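Local coordinates for protein tryptophan synthase alpha chain (Chlamydia trachomatis, PDB 6V82) that probably catalyses the aldol cleavage of indoleglycerol phosphate to indole and glyceraldehyde 3-phosphate, the alpha-subunit step in the synthesis of tryptophan, at residues R111-G116 against V144-I149; D107-L112 against S135-D140; G82-A85 against P91-L94. All blocks are in the same frame, centred on the assembly; numbering follows the deposited sequence.

Interaction 1. Residues R111-G116 against V144-I149; sequences RLKDAG and VGLDPI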
loop_
_atom_site.group_PDB
_atom_site.type_symbol
_atom_site.label_atom_id
_atom_site.label_comp_id
_atom_site.label_asym_id
_atom_site.label_seq_id
_atom_site.Cartn_x
_atom_site.Cartn_y
_atom_site.Cartn_z
ATOM N N ARG A 111 16.147 39.954 -36.906
ATOM C CA ARG A 111 17.392 40.235 -36.198
ATOM C C ARG A 111 18.390 39.093 -36.356
ATOM O O ARG A 111 19.600 39.335 -36.449
ATOM C CB ARG A 111 17.105 40.528 -34.718
ATOM C CG ARG A 111 16.317 41.829 -34.483
ATOM C CD ARG A 111 15.905 41.990 -33.010
ATOM N NE ARG A 111 17.041 42.390 -32.181
ATOM C CZ ARG A 111 17.288 41.946 -30.947
ATOM N NH1 ARG A 111 16.480 41.046 -30.374
ATOM N NH2 ARG A 111 18.367 42.390 -30.293
ATOM N N LEU A 112 17.910 37.849 -36.419
ATOM C CA LEU A 112 18.812 36.722 -36.660
ATOM C C LEU A 112 19.457 36.823 -38.039
ATOM O O LEU A 112 20.680 36.689 -38.182
ATOM C CB LEU A 112 18.053 35.406 -36.533
ATOM C CG LEU A 112 17.715 34.857 -35.153
ATOM C CD1 LEU A 112 16.714 33.718 -35.327
ATOM C CD2 LEU A 112 18.971 34.374 -34.441
ATOM N N LYS A 113 18.634 37.039 -39.069
ATOM C CA LYS A 113 19.140 37.190 -40.426
ATOM C C LYS A 113 20.170 38.306 -40.498
ATOM O O LYS A 113 21.250 38.139 -41.077
ATOM C CB LYS A 113 17.981 37.467 -41.382
ATOM C CG LYS A 113 18.423 37.865 -42.773
ATOM C CD LYS A 113 17.946 36.884 -43.837
ATOM C CE LYS A 113 18.752 37.014 -45.118
ATOM N NZ LYS A 113 20.149 36.535 -44.863
ATOM N N ASP A 114 19.854 39.455 -39.894
ATOM C CA ASP A 114 20.783 40.581 -39.898
ATOM C C ASP A 114 22.063 40.261 -39.145
ATOM O O ASP A 114 23.128 40.770 -39.502
ATOM C CB ASP A 114 20.116 41.815 -39.301
ATOM C CG ASP A 114 19.000 42.353 -40.184
ATOM O OD1 ASP A 114 18.810 41.814 -41.302
ATOM O OD2 ASP A 114 18.306 43.310 -39.761
ATOM N N ALA A 115 21.997 39.404 -38.121
ATOM C CA ALA A 115 23.206 39.113 -37.358
ATOM C C ALA A 115 24.161 38.211 -38.137
ATOM O O ALA A 115 25.376 38.243 -37.897
ATOM C CB ALA A 115 22.840 38.484 -36.017
ATOM N N GLY A 116 23.640 37.421 -39.078
ATOM C CA GLY A 116 24.478 36.495 -39.806
ATOM C C GLY A 116 23.893 35.112 -40.039
ATOM O O GLY A 116 24.507 34.320 -40.759
ATOM N N VAL A 144 11.441 36.548 -44.293
ATOM C CA VAL A 144 12.603 37.336 -43.913
ATOM C C VAL A 144 13.877 36.887 -44.613
ATOM O O VAL A 144 14.938 37.473 -44.371
ATOM C CB VAL A 144 12.805 37.325 -42.383
ATOM C CG1 VAL A 144 11.495 37.647 -41.673
ATOM C CG2 VAL A 144 13.354 35.997 -41.931
ATOM N N GLY A 145 13.813 35.873 -45.476
ATOM C CA GLY A 145 14.974 35.448 -46.237
ATOM C C GLY A 145 15.851 34.399 -45.584
ATOM O O GLY A 145 16.990 34.202 -46.032
ATOM N N LEU A 146 15.375 33.731 -44.540
ATOM C CA LEU A 146 16.096 32.615 -43.958
ATOM C C LEU A 146 15.691 31.332 -44.666
ATOM O O LEU A 146 14.538 31.167 -45.077
ATOM C CB LEU A 146 15.813 32.503 -42.460
ATOM C CG LEU A 146 16.255 33.670 -41.585
ATOM C CD1 LEU A 146 15.582 33.595 -40.222
ATOM C CD2 LEU A 146 17.762 33.673 -41.434
ATOM N N ASP A 147 16.653 30.421 -44.818
ATOM C CA ASP A 147 16.391 29.138 -45.459
ATOM C C ASP A 147 15.893 28.132 -44.431
ATOM O O ASP A 147 16.636 27.806 -43.494
ATOM C CB ASP A 147 17.642 28.598 -46.125
ATOM C CG ASP A 147 18.014 29.363 -47.370
ATOM O OD1 ASP A 147 17.153 30.113 -47.876
ATOM O OD2 ASP A 147 19.162 29.207 -47.839
ATOM N N PRO A 148 14.673 27.612 -44.564
ATOM C CA PRO A 148 14.237 26.514 -43.690
ATOM C C PRO A 148 14.929 25.215 -44.090
ATOM O O PRO A 148 14.815 24.760 -45.232
ATOM C CB PRO A 148 12.723 26.449 -43.923
ATOM C CG PRO A 148 12.375 27.665 -44.747
ATOM C CD PRO A 148 13.612 28.031 -45.492
ATOM N N ILE A 149 15.656 24.624 -43.144
ATOM C CA ILE A 149 16.439 23.415 -43.378
ATOM C C ILE A 149 15.635 22.236 -42.848
ATOM O O ILE A 149 15.505 22.057 -41.631
ATOM C CB ILE A 149 17.812 23.491 -42.705
ATOM C CG1 ILE A 149 18.499 24.808 -43.030
ATOM C CG2 ILE A 149 18.685 22.362 -43.183
ATOM C CD1 ILE A 149 18.788 24.989 -44.511
#
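Lys113, in the last turn of helix 106-115, lays its aliphatic chain across the backbone of Val144 and Gly145 and rests its root against Leu146. The touch at the root is apolar: Lys113 CB sits 3.8 Å from Leu146 CD2, and the same methyl also lies 3.9 Å from Lys113 CA, so one branch of the leucine covers the base of the lysine. From there the lysine runs past two successive carbonyls. Its CD comes to 3.1 Å from Val144 O, and CE, one carbon further on, to 3.4 Å from Gly145 O. These are carbon-to-oxygen contacts; Lys113 NZ stays 4.1 Å from Gly145 O and makes no hydrogen bond to it. The CB faces 144-149, and with CG anti to the backbone N (chi1 170°) the chain continues across Val144 O, while bends at chi2 and chi4 let it follow the turn.

The contact belongs to the alpha/beta (TIM) barrel. Helix 106-115 flanks the connection where helix 136-144 ends and strand 147-153 of the parallel sheet begins. Both helices finish in a Schellman motif, with Gly116 and Gly145 at positive phi; glycine takes these angles readily, having no CB to crowd the preceding carbonyl. Gly145 has no side chain on the flank turned to the lysine, and its carbonyl is what meets CE.

Leu146 has its CG anti to the carbonyl carbon (chi1 -63°), and although its CB does not aim at the helix, its CD2 methyl closes in on the helix. Leu146 also packs on Ile117 and Leu141. Val144 contributes chiefly its carbonyl, while its side chain leans on Leu106 and Arg110 of the lysine's own helix.

Interaction 2. Residues D107-L112 against S135-D140; sequences DYLRRL and SPFFED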
loop_
_atom_site.group_PDB
_atom_site.type_symbol
_atom_site.label_atom_id
_atom_site.label_comp_id
_atom_site.label_asym_id
_atom_site.label_seq_id
_atom_site.Cartn_x
_atom_site.Cartn_y
_atom_site.Cartn_z
ATOM N N ASP A 107 10.080 39.816 -35.673
ATOM C CA ASP A 107 11.198 40.752 -35.643
ATOM C C ASP A 107 12.477 40.067 -35.190
ATOM O O ASP A 107 13.569 40.405 -35.656
ATOM C CB ASP A 107 10.881 41.936 -34.735
ATOM C CG ASP A 107 12.026 42.923 -34.677
ATOM O OD1 ASP A 107 12.227 43.670 -35.667
ATOM O OD2 ASP A 107 12.742 42.924 -33.650
ATOM N N TYR A 108 12.368 39.099 -34.281
ATOM C CA TYR A 108 13.565 38.388 -33.854
ATOM C C TYR A 108 14.159 37.591 -35.005
ATOM O O TYR A 108 15.384 37.480 -35.126
ATOM C CB TYR A 108 13.252 37.481 -32.673
ATOM C CG TYR A 108 14.477 36.789 -32.133
ATOM C CD1 TYR A 108 15.395 37.476 -31.350
ATOM C CD2 TYR A 108 14.727 35.446 -32.425
ATOM C CE1 TYR A 108 16.526 36.840 -30.859
ATOM C CE2 TYR A 108 15.848 34.807 -31.939
ATOM C CZ TYR A 108 16.739 35.510 -31.157
ATOM O OH TYR A 108 17.849 34.875 -30.666
ATOM N N LEU A 109 13.306 37.040 -35.873
ATOM C CA LEU A 109 13.819 36.337 -37.047
ATOM C C LEU A 109 14.619 37.276 -37.942
ATOM O O LEU A 109 15.704 36.918 -38.417
ATOM C CB LEU A 109 12.668 35.707 -37.827
ATOM C CG LEU A 109 11.952 34.563 -37.114
ATOM C CD1 LEU A 109 10.854 34.015 -38.005
ATOM C CD2 LEU A 109 12.937 33.461 -36.693
ATOM N N ARG A 110 14.096 38.484 -38.179
ATOM C CA ARG A 110 14.844 39.490 -38.923
ATOM C C ARG A 110 16.159 39.824 -38.236
ATOM O O ARG A 110 17.193 39.957 -38.903
ATOM C CB ARG A 110 14.006 40.758 -39.104
ATOM C CG ARG A 110 12.966 40.632 -40.199
ATOM C CD ARG A 110 12.275 41.946 -40.478
ATOM N NE ARG A 110 11.421 42.322 -39.361
ATOM C CZ ARG A 110 10.098 42.309 -39.410
ATOM N NH1 ARG A 110 9.392 42.658 -38.336
ATOM N NH2 ARG A 110 9.488 41.958 -40.540
ATOM N N ARG A 111 16.147 39.954 -36.906
ATOM C CA ARG A 111 17.392 40.235 -36.198
ATOM C C ARG A 111 18.390 39.093 -36.356
ATOM O O ARG A 111 19.600 39.335 -36.449
ATOM C CB ARG A 111 17.105 40.528 -34.718
ATOM C CG ARG A 111 16.317 41.829 -34.483
ATOM C CD ARG A 111 15.905 41.990 -33.010
ATOM N NE ARG A 111 17.041 42.390 -32.181
ATOM C CZ ARG A 111 17.288 41.946 -30.947
ATOM N NH1 ARG A 111 16.480 41.046 -30.374
ATOM N NH2 ARG A 111 18.367 42.390 -30.293
ATOM N N LEU A 112 17.910 37.849 -36.419
ATOM C CA LEU A 112 18.812 36.722 -36.660
ATOM C C LEU A 112 19.457 36.823 -38.039
ATOM O O LEU A 112 20.680 36.689 -38.182
ATOM C CB LEU A 112 18.053 35.406 -36.533
ATOM C CG LEU A 112 17.715 34.857 -35.153
ATOM C CD1 LEU A 112 16.714 33.718 -35.327
ATOM C CD2 LEU A 112 18.971 34.374 -34.441
ATOM N N SER A 135 2.346 26.469 -42.771
ATOM C CA SER A 135 3.131 26.523 -41.542
ATOM C C SER A 135 3.442 27.968 -41.224
ATOM O O SER A 135 4.218 28.598 -41.958
ATOM C CB SER A 135 4.429 25.733 -41.674
ATOM O OG SER A 135 5.293 26.059 -40.599
ATOM N N PRO A 136 2.867 28.542 -40.172
ATOM C CA PRO A 136 3.160 29.951 -39.881
ATOM C C PRO A 136 4.642 30.213 -39.769
ATOM O O PRO A 136 5.129 31.207 -40.329
ATOM C CB PRO A 136 2.415 30.217 -38.559
ATOM C CG PRO A 136 1.824 28.908 -38.132
ATOM C CD PRO A 136 1.782 28.013 -39.331
ATOM N N PHE A 137 5.390 29.314 -39.124
ATOM C CA PHE A 137 6.797 29.603 -38.877
ATOM C C PHE A 137 7.638 29.465 -40.144
ATOM O O PHE A 137 8.547 30.273 -40.376
ATOM C CB PHE A 137 7.341 28.715 -37.769
ATOM C CG PHE A 137 8.719 29.101 -37.333
ATOM C CD1 PHE A 137 8.912 30.212 -36.509
ATOM C CD2 PHE A 137 9.824 28.385 -37.772
ATOM C CE1 PHE A 137 10.190 30.586 -36.111
ATOM C CE2 PHE A 137 11.108 28.753 -37.390
ATOM C CZ PHE A 137 11.294 29.853 -36.555
ATOM N N PHE A 138 7.374 28.451 -40.972
ATOM C CA PHE A 138 8.151 28.328 -42.205
ATOM C C PHE A 138 7.850 29.489 -43.140
ATOM O O PHE A 138 8.742 29.986 -43.839
ATOM C CB PHE A 138 7.875 26.995 -42.906
ATOM C CG PHE A 138 8.439 25.803 -42.194
ATOM C CD1 PHE A 138 9.650 25.881 -41.536
ATOM C CD2 PHE A 138 7.742 24.603 -42.170
ATOM C CE1 PHE A 138 10.160 24.781 -40.876
ATOM C CE2 PHE A 138 8.249 23.504 -41.515
ATOM C CZ PHE A 138 9.459 23.595 -40.867
ATOM N N GLU A 139 6.594 29.931 -43.166
ATOM C CA GLU A 139 6.258 31.139 -43.905
ATOM C C GLU A 139 7.065 32.319 -43.380
ATOM O O GLU A 139 7.671 33.066 -44.156
ATOM C CB GLU A 139 4.757 31.403 -43.802
ATOM C CG GLU A 139 4.108 31.788 -45.116
ATOM C CD GLU A 139 4.083 30.648 -46.120
ATOM O OE1 GLU A 139 3.523 29.574 -45.794
ATOM O OE2 GLU A 139 4.624 30.834 -47.236
ATOM N N ASP A 140 7.126 32.463 -42.052
ATOM C CA ASP A 140 7.872 33.557 -41.435
ATOM C C ASP A 140 9.348 33.520 -41.823
ATOM O O ASP A 140 9.958 34.573 -42.052
ATOM C CB ASP A 140 7.718 33.508 -39.912
ATOM C CG ASP A 140 6.357 34.039 -39.424
ATOM O OD1 ASP A 140 5.462 34.307 -40.257
ATOM O OD2 ASP A 140 6.185 34.186 -38.191
#
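Two neighbouring outer helices of the TIM barrel, 106-115 and the first turn of 136-144, meet here through a single leucine. Leu109 points its CB at the second helix and divides its two methyls between two residues there. CD1 lies 3.7 Å from Asp140 CB, so it is the methylene of the aspartate, not its carboxylate, that meets the leucine. CD2 is 4.0 Å from Phe137 CZ, and CE1 of that ring is equally near both methyls. The fork thus meets the outer corner of the ring obliquely.

Phe137 reaches this place because its CG is anti to the backbone N (chi1 -172°), which carries the ring end nearer to Leu109 than its CB direction alone would. Tyr98 meets the same ring edge-to-face, and Leu125 packs on it too. At the start of the helix Ser135 is the N-cap: its OG accepts the N-H of Phe138 at 3.2 Å in a nearly straight bond (168°). Buried apolar contacts of this sort between adjacent helices are typical of the outer helical layer of an alpha/beta barrel.

Interaction 3. Residues G82-A85 against P91-L94; sequences GIRA and PLIL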
loop_
_atom_site.group_PDB
_atom_site.type_symbol
_atom_site.label_atom_id
_atom_site.label_comp_id
_atom_site.label_asym_id
_atom_site.label_seq_id
_atom_site.Cartn_x
_atom_site.Cartn_y
_atom_site.Cartn_z
ATOM N N GLY A 82 29.570 37.967 -33.192
ATOM C CA GLY A 82 30.990 37.748 -32.972
ATOM C C GLY A 82 31.616 36.847 -34.022
ATOM O O GLY A 82 32.768 37.052 -34.418
ATOM N N ILE A 83 30.866 35.841 -34.487
ATOM C CA ILE A 83 31.336 34.991 -35.582
ATOM C C ILE A 83 31.438 35.791 -36.875
ATOM O O ILE A 83 32.421 35.673 -37.619
ATOM C CB ILE A 83 30.405 33.775 -35.753
ATOM C CG1 ILE A 83 30.484 32.865 -34.528
ATOM C CG2 ILE A 83 30.735 33.022 -37.030
ATOM C CD1 ILE A 83 29.377 31.845 -34.482
ATOM N N ARG A 84 30.424 36.615 -37.168
ATOM C CA ARG A 84 30.436 37.383 -38.413
ATOM C C ARG A 84 31.478 38.488 -38.407
ATOM O O ARG A 84 31.888 38.931 -39.481
ATOM C CB ARG A 84 29.057 37.977 -38.703
ATOM C CG ARG A 84 28.096 36.989 -39.348
ATOM C CD ARG A 84 28.400 36.799 -40.821
ATOM N NE ARG A 84 27.524 35.786 -41.409
ATOM C CZ ARG A 84 27.873 34.522 -41.660
ATOM N NH1 ARG A 84 29.104 34.085 -41.402
ATOM N NH2 ARG A 84 26.984 33.697 -42.191
ATOM N N ALA A 85 31.920 38.939 -37.233
ATOM C CA ALA A 85 33.055 39.850 -37.164
ATOM C C ALA A 85 34.371 39.160 -37.502
ATOM O O ALA A 85 35.384 39.841 -37.692
ATOM C CB ALA A 85 33.139 40.478 -35.777
ATOM N N PRO A 91 28.484 29.826 -44.177
ATOM C CA PRO A 91 27.062 29.760 -43.810
ATOM C C PRO A 91 26.866 29.353 -42.356
ATOM O O PRO A 91 27.609 28.525 -41.825
ATOM C CB PRO A 91 26.506 28.696 -44.760
ATOM C CG PRO A 91 27.442 28.712 -45.922
ATOM C CD PRO A 91 28.798 29.016 -45.363
ATOM N N LEU A 92 25.851 29.943 -41.712
ATOM C CA LEU A 92 25.465 29.612 -40.339
ATOM C C LEU A 92 24.045 29.066 -40.326
ATOM O O LEU A 92 23.110 29.754 -40.754
ATOM C CB LEU A 92 25.551 30.830 -39.421
ATOM C CG LEU A 92 26.931 31.467 -39.283
ATOM C CD1 LEU A 92 26.865 32.732 -38.447
ATOM C CD2 LEU A 92 27.884 30.475 -38.670
ATOM N N ILE A 93 23.893 27.834 -39.843
ATOM C CA ILE A 93 22.597 27.199 -39.620
ATOM C C ILE A 93 22.260 27.339 -38.144
ATOM O O ILE A 93 23.025 26.885 -37.281
ATOM C CB ILE A 93 22.614 25.711 -40.012
ATOM C CG1 ILE A 93 23.154 25.492 -41.424
ATOM C CG2 ILE A 93 21.229 25.126 -39.880
ATOM C CD1 ILE A 93 22.510 26.395 -42.446
ATOM N N LEU A 94 21.127 27.957 -37.833
ATOM C CA LEU A 94 20.625 27.882 -36.468
ATOM C C LEU A 94 19.850 26.580 -36.313
ATOM O O LEU A 94 18.848 26.354 -37.006
ATOM C CB LEU A 94 19.739 29.068 -36.118
ATOM C CG LEU A 94 19.432 29.062 -34.620
ATOM C CD1 LEU A 94 20.701 29.319 -33.852
ATOM C CD2 LEU A 94 18.368 30.101 -34.261
#
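This is a buried contact between a helix and the strand that follows it in the barrel: the end of helix 73-84 packs on the start of strand 92-96, the two joined by a short loop. Leu92 carries most of it, with its CB directed at the helix and its branch end set between Ile83 and Arg84. On the apolar side Ile83 CG2 lies 4.1 Å from Leu92 CD1, the two side chains crossing at a slant. Leu92 is also about 8 Å, side chain to side chain, from Glu44, predicted to be an active-site proton acceptor.

The other half is a flat group laid on a leucine. Leu92 CD1 stands 3.7 Å above the plane of the Arg84 guanidinium, over its centre, and is 3.8 Å from Arg84 CZ. Leu92 CG covers the same plane near one nitrogen, 3.7 Å from Arg84 NH2. Pro91 CA comes instead to the edge, 4.3 Å from Arg84 NH2. A bend at chi2 (-77°) brings the guanidinium nearer the strand than the CB direction suggests.

The nitrogens have polar partners as well. Arg84 NH1 donates to the carbonyls of Val90 and Asn87 in the connecting loop, and NH2 makes a weak hydrogen bond to Gly116 O. The chemistry implies a division of labour in the guanidinium: the apolar leucine lies over its face, while N-H groups grip loop carbonyls and so help fix the rotation of a buried cation.

Overall arrangement
Along the chain interaction 3 comes first and closes before the others open; interactions 1 and 2 both start from helix 106-115 and share Arg111 and Leu112. Their centres lie about 8 Å apart, whereas interaction 3 is about 10 Å from interaction 1 and 17 Å from interaction 2. Interaction 2 joins helix 106-115 to helix 136-144, and interaction 1 joins it to the turn from that helix into strand 147-153. Interactions 1 and 3 both reach the parallel sheet, and Leu112 CD1 lies 4.1 Å from Leu94 CD2, joining interaction 3 to the shared helix. Together they tie outer helices 73-84, 106-115 and 136-144, each to the next, and to strands 92-96 and 147-153 of the barrel.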